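Local coordinates for protein Exo-1,3/1,4-beta-glucanase (Pseudoalteromonas sp., PDB 3RRX) that acts as an exo-1,3/1,4-beta-glucanase, a family 3 glycoside hydrolase that probably also has the beta-glucosidase activity generally assigned to its family, at residues Gly120-Pro125 with Glu385-Ala390; Ala147-Ala152 with Gln379-Ala384; Asn403-Leu408 with Asn615-Val620. The protein carries 1 engineered substitution. One frame throughout, in Å; residues are numbered along the deposited sequence.

Contact 1: residues Gly120-Pro125 with Glu385-Ala390; sequences GATLFP and EHRTLA
Thr122 and Phe124 meet His386, Arg387 and Ala390 in a buried loop-against-helix contact, where the loop between strand 106-110 and helix 127-133 lies along the first turns of helix 384-397. The closest apolar approach is at Ala390, whose methyl CB sits 3.5 Å from CD1 of Phe124, oblique to the ring. At the neighbouring ring atom, Phe124 CE1 lies 3.7 Å from the carbonyl O of His386, and Leu389 CD2 comes within 3.9 Å of the same CE1. Thr122 CG2 fills in next to them, 4.0 Å from Ala390 CB and offset toward the rim of one face of Phe124. With chi1 at -59° this methyl is anti to the backbone N, while OG1 is turned toward the helix, 3.7 Å from CB of His386. The polar ends of Thr122 and His386 are both taken by Glu149 of helix 136-151. Arg387 runs extended from CG to NE past Thr122 in the opposite direction, and Thr122 OG1 stands above the centre of its guanidinium. In the plane of that group, at its edge, a water accepts from Arg387 NH1 (3.0 Å) and donates to the carbonyl O of Ala121 (2.8 Å), so the arginine reaches the loop through a solvent bridge. Its charge is met by Glu556 in a salt bridge from NH1, and NE bonds Gly382 O, so NE and NH1 are both held, which probably limits rotation of the guanidinium. Such packing of a barrel loop on the helix that leads into strand 399-403 of the second sheet is consistent with the family 3 glycoside hydrolase core, in which a TIM-barrel-like domain is joined to an alpha/beta domain.

Contact 2: residues Ala147-Ala152 with Gln379-Ala384; sequences AKEVAA and QWLGAA
Lys148 lies across the indole of Trp380, and its neighbour Glu149 reaches into the type II beta turn from Trp380 to Ala383, whose last residue is the N-cap of helix 384-397. The contact thus joins the C-terminal end of helix 136-151 to the start of that later helix. Lysine and tryptophan side chains cross at about a right angle in a CH-pi arrangement: Lys148 CG stands 3.8 Å from the centroid of the six-membered ring of Trp380, only 9° off its normal. Lys148 CB lies 3.7 Å from Trp380 CE3, and the chain, extended beyond CG, carries Lys148 CD to 3.8 Å from Trp380 CE2 and NZ on past NE1. Ala151 CB meets the same indole at its edge, near the plane by CZ3, whereas Ala152 CB packs 4.1 Å from Trp380 CB. Replacing Trp380 by an alanine would probably leave the methylenes of Lys148 without their flat support and open a gap beside Ala151. Glu149 crosses Leu381 at about a right angle, with OE1 3.7 Å from Leu381 CD1. Its chain bends at chi2 (-138°), which brings the carboxylate to the turn; OE2 ends 3.2 Å from the carbonyl O of Trp380, two acceptors side by side, a closeness probably offset by the donors His386 and Thr122 at that OE2. Gly382 has a positive phi, as the third position of a type II turn demands, and its N-H is shared between both carboxylate oxygens in two weak bonds, Gly382 N to Glu149 OE1 being 3.1 Å.

Contact 3: residues Asn403-Leu408 with Asn615-Val620; sequences NNESIL and NINVPV
Asn404 and Asn617 bring the loop after strand 399-403 and the irregular segment 615-620 to 4.8 Å between their CA atoms, the chains running in roughly opposite senses as Ser406 falls opposite Asn615. Side-chain amides then do what strand backbones would otherwise do. Asn404 takes both polar groups of Val618: OD1 accepts from Val618 N at 2.8 Å, tilted 20° from the carbonyl plane, and ND2 donates to Val618 O at 3.1 Å. With chi1 near -81°, CG is anti to the carbonyl carbon, and the amide extends alongside the Val618 backbone. Asn617 replies in kind: its OD1 accepts the N-H of Glu405 at 2.9 Å in the carbonyl plane, while ND2 makes a weak bond to Glu405 OE2. The two amide planes are 59° apart. One water donates to Asn404 OD1 and to Ile616 O (2.6 Å) and accepts from Asn403 N, so OD1 of Asn404 has two donors. Asn403 meanwhile pins its own turn, its amide bonding N and O of Leu408. The chemistry is almost wholly polar, which implies that the two segments are held to each other mainly by directed hydrogen bonds.

Contacts 1 and 2 form one continuous cluster, their centres 9 Å apart, with contact 2 nested inside the chain loop that contact 1 closes. Glu149 ties them: its OE2 lies 2.7 Å from His386 ND1 and 2.8 Å from Thr122 OG1, both probable hydrogen bonds, so one carboxylate serves the barrel loop, the turn and the helix beyond it. Contact 3 stands apart, about 32 Å between centres from contact 1 and about 41 Å from contact 2, with nearest atoms about 18 and 25 Å away. Helix 384-397 and strand 399-403 lead along the chain from 385-390 to 403-408. All three lie away from the sodium and calcium sites.

Contact 1: residues Gly120-Pro125 with Glu385-Ala390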
loop_
_atom_site.group_PDB
_atom_site.type_symbol
_atom_site.label_atom_id
_atom_site.label_comp_id
_atom_site.label_asym_id
_atom_site.label_seq_id
_atom_site.Cartn_x
_atom_site.Cartn_y
_atom_site.Cartn_z
ATOM N N GLY A 120 7.133 -6.407 13.576
ATOM C CA GLY A 120 6.174 -7.342 14.152
ATOM C C GLY A 120 4.773 -7.308 13.536
ATOM O O GLY A 120 3.935 -8.153 13.847
ATOM N N ALA A 121 4.502 -6.341 12.668
ATOM C CA ALA A 121 3.174 -6.253 12.052
ATOM C C ALA A 121 2.943 -7.382 11.045
ATOM O O ALA A 121 3.877 -7.854 10.403
ATOM C CB ALA A 121 2.989 -4.905 11.364
ATOM N N THR A 122 1.692 -7.819 10.920
ATOM C CA THR A 122 1.322 -8.722 9.834
ATOM C C THR A 122 1.532 -8.022 8.492
ATOM O O THR A 122 1.101 -6.888 8.315
ATOM C CB THR A 122 -0.153 -9.125 9.933
ATOM O OG1 THR A 122 -0.385 -9.778 11.190
ATOM C CG2 THR A 122 -0.524 -10.066 8.791
ATOM N N LEU A 123 2.198 -8.680 7.546
ATOM C CA LEU A 123 2.343 -8.099 6.214
ATOM C C LEU A 123 1.447 -8.828 5.213
ATOM O O LEU A 123 1.669 -9.998 4.897
ATOM C CB LEU A 123 3.811 -8.112 5.759
ATOM C CG LEU A 123 4.810 -7.392 6.679
ATOM C CD1 LEU A 123 6.261 -7.612 6.227
ATOM C CD2 LEU A 123 4.487 -5.878 6.782
ATOM N N PHE A 124 0.415 -8.136 4.733
ATOM C CA PHE A 124 -0.478 -8.709 3.740
ATOM C C PHE A 124 0.181 -8.642 2.360
ATOM O O PHE A 124 1.137 -7.896 2.163
ATOM C CB PHE A 124 -1.834 -7.985 3.763
ATOM C CG PHE A 124 -2.545 -8.108 5.083
ATOM C CD1 PHE A 124 -3.332 -9.216 5.359
ATOM C CD2 PHE A 124 -2.393 -7.141 6.061
ATOM C CE1 PHE A 124 -3.971 -9.351 6.578
ATOM C CE2 PHE A 124 -3.027 -7.268 7.289
ATOM C CZ PHE A 124 -3.811 -8.379 7.551
ATOM N N PRO A 125 -0.324 -9.429 1.404
ATOM C CA PRO A 125 0.163 -9.279 0.028
ATOM C C PRO A 125 0.007 -7.828 -0.412
ATOM O O PRO A 125 -0.954 -7.168 -0.007
ATOM C CB PRO A 125 -0.791 -10.163 -0.778
ATOM C CG PRO A 125 -1.245 -11.202 0.187
ATOM C CD PRO A 125 -1.346 -10.484 1.523
ATOM N N GLU A 385 -4.796 -14.556 14.190
ATOM C CA GLU A 385 -5.997 -14.473 13.371
ATOM C C GLU A 385 -5.735 -13.647 12.103
ATOM O O GLU A 385 -6.261 -13.943 11.024
ATOM C CB GLU A 385 -7.119 -13.835 14.199
ATOM C CG GLU A 385 -8.495 -13.869 13.569
ATOM C CD GLU A 385 -9.570 -13.360 14.514
ATOM O OE1 GLU A 385 -10.748 -13.746 14.342
ATOM O OE2 GLU A 385 -9.236 -12.570 15.430
ATOM N N HIS A 386 -4.915 -12.611 12.236
ATOM C CA HIS A 386 -4.572 -11.772 11.092
ATOM C C HIS A 386 -3.607 -12.465 10.138
ATOM O O HIS A 386 -3.651 -12.238 8.930
ATOM C CB HIS A 386 -3.994 -10.440 11.550
ATOM C CG HIS A 386 -4.933 -9.639 12.395
ATOM N ND1 HIS A 386 -4.532 -8.521 13.091
ATOM C CD2 HIS A 386 -6.249 -9.808 12.673
ATOM C CE1 HIS A 386 -5.561 -8.027 13.757
ATOM N NE2 HIS A 386 -6.615 -8.789 13.520
ATOM N N ARG A 387 -2.737 -13.317 10.672
ATOM C CA ARG A 387 -1.829 -14.064 9.809
ATOM C C ARG A 387 -2.588 -15.145 9.055
ATOM O O ARG A 387 -2.261 -15.460 7.912
ATOM C CB ARG A 387 -0.663 -14.640 10.604
ATOM C CG ARG A 387 0.154 -13.562 11.298
ATOM C CD ARG A 387 1.476 -14.105 11.871
ATOM N NE ARG A 387 2.237 -13.027 12.501
ATOM C CZ ARG A 387 3.098 -12.246 11.854
ATOM N NH1 ARG A 387 3.330 -12.435 10.555
ATOM N NH2 ARG A 387 3.729 -11.278 12.506
ATOM N N THR A 388 -3.619 -15.689 9.690
ATOM C CA THR A 388 -4.507 -16.634 9.022
ATOM C C THR A 388 -5.263 -15.970 7.865
ATOM O O THR A 388 -5.437 -16.558 6.793
ATOM C CB THR A 388 -5.504 -17.248 10.016
ATOM O OG1 THR A 388 -4.782 -18.043 10.970
ATOM C CG2 THR A 388 -6.503 -18.135 9.287
ATOM N N LEU A 389 -5.720 -14.745 8.095
ATOM C CA LEU A 389 -6.338 -13.933 7.049
ATOM C C LEU A 389 -5.370 -13.659 5.895
ATOM O O LEU A 389 -5.729 -13.779 4.712
ATOM C CB LEU A 389 -6.836 -12.613 7.652
ATOM C CG LEU A 389 -7.341 -11.533 6.686
ATOM C CD1 LEU A 389 -8.546 -12.038 5.912
ATOM C CD2 LEU A 389 -7.691 -10.265 7.468
ATOM N N ALA A 390 -4.139 -13.285 6.235
ATOM C CA ALA A 390 -3.127 -12.980 5.224
ATOM C C ALA A 390 -2.766 -14.210 4.400
ATOM O O ALA A 390 -2.559 -14.118 3.190
ATOM C CB ALA A 390 -1.869 -12.381 5.886
HETATM O O HOH W 1 5.145 -10.285 9.657
#

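Contact 2: residues Ala147-Ala152 with Gln379-Ala384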
loop_
_atom_site.group_PDB
_atom_site.type_symbol
_atom_site.label_atom_id
_atom_site.label_comp_id
_atom_site.label_asym_id
_atom_site.label_seq_id
_atom_site.Cartn_x
_atom_site.Cartn_y
_atom_site.Cartn_z
ATOM N N ALA A 147 -6.718 -1.884 10.844
ATOM C CA ALA A 147 -7.145 -0.913 11.851
ATOM C C ALA A 147 -6.738 -1.342 13.261
ATOM O O ALA A 147 -6.254 -0.532 14.053
ATOM C CB ALA A 147 -8.658 -0.677 11.774
ATOM N N LYS A 148 -6.928 -2.617 13.579
ATOM C CA LYS A 148 -6.524 -3.115 14.893
ATOM C C LYS A 148 -5.012 -3.043 15.100
ATOM O O LYS A 148 -4.544 -2.647 16.165
ATOM C CB LYS A 148 -7.004 -4.550 15.105
ATOM C CG LYS A 148 -8.502 -4.693 15.335
ATOM C CD LYS A 148 -8.841 -6.166 15.457
ATOM C CE LYS A 148 -10.280 -6.396 15.863
ATOM N NZ LYS A 148 -10.497 -7.849 16.145
ATOM N N GLU A 149 -4.242 -3.442 14.095
ATOM C CA GLU A 149 -2.792 -3.453 14.255
ATOM C C GLU A 149 -2.273 -2.025 14.417
ATOM O O GLU A 149 -1.351 -1.774 15.198
ATOM C CB GLU A 149 -2.102 -4.183 13.090
ATOM C CG GLU A 149 -2.644 -5.589 12.879
ATOM C CD GLU A 149 -1.576 -6.634 12.585
ATOM O OE1 GLU A 149 -0.373 -6.299 12.492
ATOM O OE2 GLU A 149 -1.952 -7.812 12.457
ATOM N N VAL A 150 -2.888 -1.087 13.699
ATOM C CA VAL A 150 -2.531 0.324 13.837
ATOM C C VAL A 150 -2.909 0.840 15.232
ATOM O O VAL A 150 -2.118 1.513 15.907
ATOM C CB VAL A 150 -3.191 1.190 12.725
ATOM C CG1 VAL A 150 -3.031 2.669 13.013
ATOM C CG2 VAL A 150 -2.580 0.845 11.357
ATOM N N ALA A 151 -4.108 0.494 15.679
ATOM C CA ALA A 151 -4.574 0.936 17.003
ATOM C C ALA A 151 -3.670 0.430 18.135
ATOM O O ALA A 151 -3.505 1.095 19.174
ATOM C CB ALA A 151 -6.008 0.484 17.224
ATOM N N ALA A 152 -3.078 -0.741 17.924
ATOM C CA ALA A 152 -2.224 -1.379 18.924
ATOM C C ALA A 152 -0.940 -0.589 19.171
ATOM O O ALA A 152 -0.220 -0.850 20.137
ATOM C CB ALA A 152 -1.891 -2.820 18.498
ATOM N N GLN A 379 -1.693 -7.997 21.455
ATOM C CA GLN A 379 -1.642 -9.188 20.608
ATOM C C GLN A 379 -2.228 -8.921 19.221
ATOM O O GLN A 379 -2.048 -9.725 18.304
ATOM C CB GLN A 379 -2.362 -10.373 21.276
ATOM C CG GLN A 379 -3.895 -10.292 21.250
ATOM C CD GLN A 379 -4.495 -9.384 22.329
ATOM O OE1 GLN A 379 -3.781 -8.827 23.170
ATOM N NE2 GLN A 379 -5.819 -9.241 22.306
ATOM N N TRP A 380 -2.928 -7.798 19.071
ATOM C CA TRP A 380 -3.479 -7.414 17.778
ATOM C C TRP A 380 -2.369 -7.231 16.753
ATOM O O TRP A 380 -2.553 -7.515 15.569
ATOM C CB TRP A 380 -4.295 -6.113 17.890
ATOM C CG TRP A 380 -5.697 -6.302 18.396
ATOM C CD1 TRP A 380 -6.329 -7.489 18.648
ATOM C CD2 TRP A 380 -6.642 -5.271 18.714
ATOM N NE1 TRP A 380 -7.608 -7.256 19.104
ATOM C CE2 TRP A 380 -7.825 -5.904 19.152
ATOM C CE3 TRP A 380 -6.603 -3.872 18.669
ATOM C CZ2 TRP A 380 -8.956 -5.186 19.546
ATOM C CZ3 TRP A 380 -7.734 -3.158 19.061
ATOM C CH2 TRP A 380 -8.891 -3.819 19.492
ATOM N N LEU A 381 -1.222 -6.730 17.203
ATOM C CA LEU A 381 -0.098 -6.528 16.298
ATOM C C LEU A 381 0.516 -7.877 15.942
ATOM O O LEU A 381 1.206 -8.490 16.760
ATOM C CB LEU A 381 0.951 -5.606 16.920
ATOM C CG LEU A 381 2.100 -5.233 15.983
ATOM C CD1 LEU A 381 1.614 -4.313 14.845
ATOM C CD2 LEU A 381 3.225 -4.567 16.763
ATOM N N GLY A 382 0.254 -8.339 14.722
ATOM C CA GLY A 382 0.749 -9.634 14.277
ATOM C C GLY A 382 -0.091 -10.786 14.799
ATOM O O GLY A 382 0.389 -11.916 14.902
ATOM N N ALA A 383 -1.346 -10.500 15.140
ATOM C CA ALA A 383 -2.258 -11.508 15.682
ATOM C C ALA A 383 -2.300 -12.762 14.821
ATOM O O ALA A 383 -2.293 -12.678 13.594
ATOM C CB ALA A 383 -3.670 -10.933 15.810
ATOM N N ALA A 384 -2.385 -13.922 15.464
ATOM C CA ALA A 384 -2.515 -15.185 14.735
ATOM C C ALA A 384 -3.694 -15.158 13.760
ATOM O O ALA A 384 -3.608 -15.668 12.643
ATOM C CB ALA A 384 -2.662 -16.354 15.719
#

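Contact 3: residues Asn403-Leu408 with Asn615-Val620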
loop_
_atom_site.group_PDB
_atom_site.type_symbol
_atom_site.label_atom_id
_atom_site.label_comp_id
_atom_site.label_asym_id
_atom_site.label_seq_id
_atom_site.Cartn_x
_atom_site.Cartn_y
_atom_site.Cartn_z
ATOM N N ASN A 403 1.077 -24.705 -16.451
ATOM C CA ASN A 403 1.091 -25.951 -15.684
ATOM C C ASN A 403 1.108 -27.137 -16.650
ATOM O O ASN A 403 0.147 -27.898 -16.725
ATOM C CB ASN A 403 -0.133 -26.038 -14.772
ATOM C CG ASN A 403 -0.046 -27.188 -13.779
ATOM O OD1 ASN A 403 1.038 -27.690 -13.486
ATOM N ND2 ASN A 403 -1.191 -27.599 -13.245
ATOM N N ASN A 404 2.199 -27.284 -17.392
ATOM C CA ASN A 404 2.261 -28.304 -18.439
ATOM C C ASN A 404 2.220 -29.712 -17.868
ATOM O O ASN A 404 2.865 -29.990 -16.856
ATOM C CB ASN A 404 3.492 -28.110 -19.327
ATOM C CG ASN A 404 3.278 -27.041 -20.381
ATOM O OD1 ASN A 404 2.389 -26.198 -20.248
ATOM N ND2 ASN A 404 4.084 -27.076 -21.437
ATOM N N GLU A 405 1.444 -30.579 -18.519
ATOM C CA GLU A 405 1.263 -31.966 -18.088
ATOM C C GLU A 405 0.802 -32.060 -16.633
ATOM O O GLU A 405 1.038 -33.063 -15.962
ATOM C CB GLU A 405 2.550 -32.772 -18.285
ATOM C CG GLU A 405 3.094 -32.743 -19.715
ATOM C CD GLU A 405 2.068 -33.169 -20.749
ATOM O OE1 GLU A 405 1.248 -34.063 -20.451
ATOM O OE2 GLU A 405 2.081 -32.607 -21.864
ATOM N N SER A 406 0.144 -31.012 -16.151
ATOM C CA SER A 406 -0.396 -30.999 -14.792
ATOM C C SER A 406 0.630 -31.398 -13.739
ATOM O O SER A 406 0.355 -32.223 -12.863
ATOM C CB SER A 406 -1.621 -31.911 -14.697
ATOM O OG SER A 406 -2.626 -31.486 -15.595
ATOM N N ILE A 407 1.817 -30.814 -13.811
ATOM C CA ILE A 407 2.847 -31.136 -12.830
ATOM C C ILE A 407 2.424 -30.674 -11.424
ATOM O O ILE A 407 2.743 -31.318 -10.424
ATOM C CB ILE A 407 4.221 -30.559 -13.246
ATOM C CG1 ILE A 407 5.302 -30.957 -12.241
ATOM C CG2 ILE A 407 4.145 -29.047 -13.438
ATOM C CD1 ILE A 407 6.681 -30.475 -12.622
ATOM N N LEU A 408 1.686 -29.568 -11.355
ATOM C CA LEU A 408 1.056 -29.139 -10.104
ATOM C C LEU A 408 -0.356 -29.705 -10.031
ATOM O O LEU A 408 -1.035 -29.804 -11.053
ATOM C CB LEU A 408 0.981 -27.605 -10.036
ATOM C CG LEU A 408 2.299 -26.857 -9.823
ATOM C CD1 LEU A 408 2.075 -25.344 -9.903
ATOM C CD2 LEU A 408 2.929 -27.254 -8.468
ATOM N N ASN A 615 -6.738 -28.511 -18.469
ATOM C CA ASN A 615 -5.694 -29.361 -19.024
ATOM C C ASN A 615 -5.101 -28.688 -20.247
ATOM O O ASN A 615 -5.187 -29.193 -21.364
ATOM C CB ASN A 615 -6.227 -30.756 -19.351
ATOM C CG ASN A 615 -6.751 -31.471 -18.120
ATOM O OD1 ASN A 615 -5.979 -32.018 -17.330
ATOM N ND2 ASN A 615 -8.070 -31.453 -17.940
ATOM N N ILE A 616 -4.507 -27.527 -20.007
ATOM C CA ILE A 616 -3.952 -26.688 -21.055
ATOM C C ILE A 616 -2.434 -26.703 -20.958
ATOM O O ILE A 616 -1.878 -26.586 -19.867
ATOM C CB ILE A 616 -4.466 -25.248 -20.908
ATOM C CG1 ILE A 616 -5.985 -25.212 -21.099
ATOM C CG2 ILE A 616 -3.779 -24.320 -21.900
ATOM C CD1 ILE A 616 -6.607 -23.849 -20.897
ATOM N N ASN A 617 -1.765 -26.885 -22.093
ATOM C CA ASN A 617 -0.316 -26.757 -22.141
ATOM C C ASN A 617 0.029 -25.424 -22.792
ATOM O O ASN A 617 -0.676 -24.969 -23.689
ATOM C CB ASN A 617 0.324 -27.905 -22.937
ATOM C CG ASN A 617 0.307 -29.239 -22.190
ATOM O OD1 ASN A 617 0.473 -29.301 -20.966
ATOM N ND2 ASN A 617 0.119 -30.321 -22.937
ATOM N N VAL A 618 1.104 -24.794 -22.331
ATOM C CA VAL A 618 1.614 -23.583 -22.964
ATOM C C VAL A 618 2.837 -23.972 -23.795
ATOM O O VAL A 618 3.774 -24.579 -23.281
ATOM C CB VAL A 618 2.020 -22.517 -21.914
ATOM C CG1 VAL A 618 2.623 -21.286 -22.590
ATOM C CG2 VAL A 618 0.832 -22.143 -21.049
ATOM N N PRO A 619 2.829 -23.633 -25.091
ATOM C CA PRO A 619 3.932 -24.059 -25.954
ATOM C C PRO A 619 5.186 -23.225 -25.711
ATOM O O PRO A 619 5.142 -22.197 -25.028
ATOM C CB PRO A 619 3.386 -23.791 -27.363
ATOM C CG PRO A 619 2.437 -22.644 -27.178
ATOM C CD PRO A 619 1.815 -22.841 -25.817
ATOM N N VAL A 620 6.304 -23.676 -26.260
ATOM C CA VAL A 620 7.517 -22.869 -26.285
ATOM C C VAL A 620 7.246 -21.520 -26.971
ATOM O O VAL A 620 6.630 -21.453 -28.044
ATOM C CB VAL A 620 8.683 -23.637 -26.970
ATOM C CG1 VAL A 620 9.822 -22.696 -27.337
ATOM C CG2 VAL A 620 9.184 -24.764 -26.054
HETATM O O HOH W 2 0.149 -25.110 -19.029
HETATM O O HOH W 3 -2.396 -28.583 -17.050
#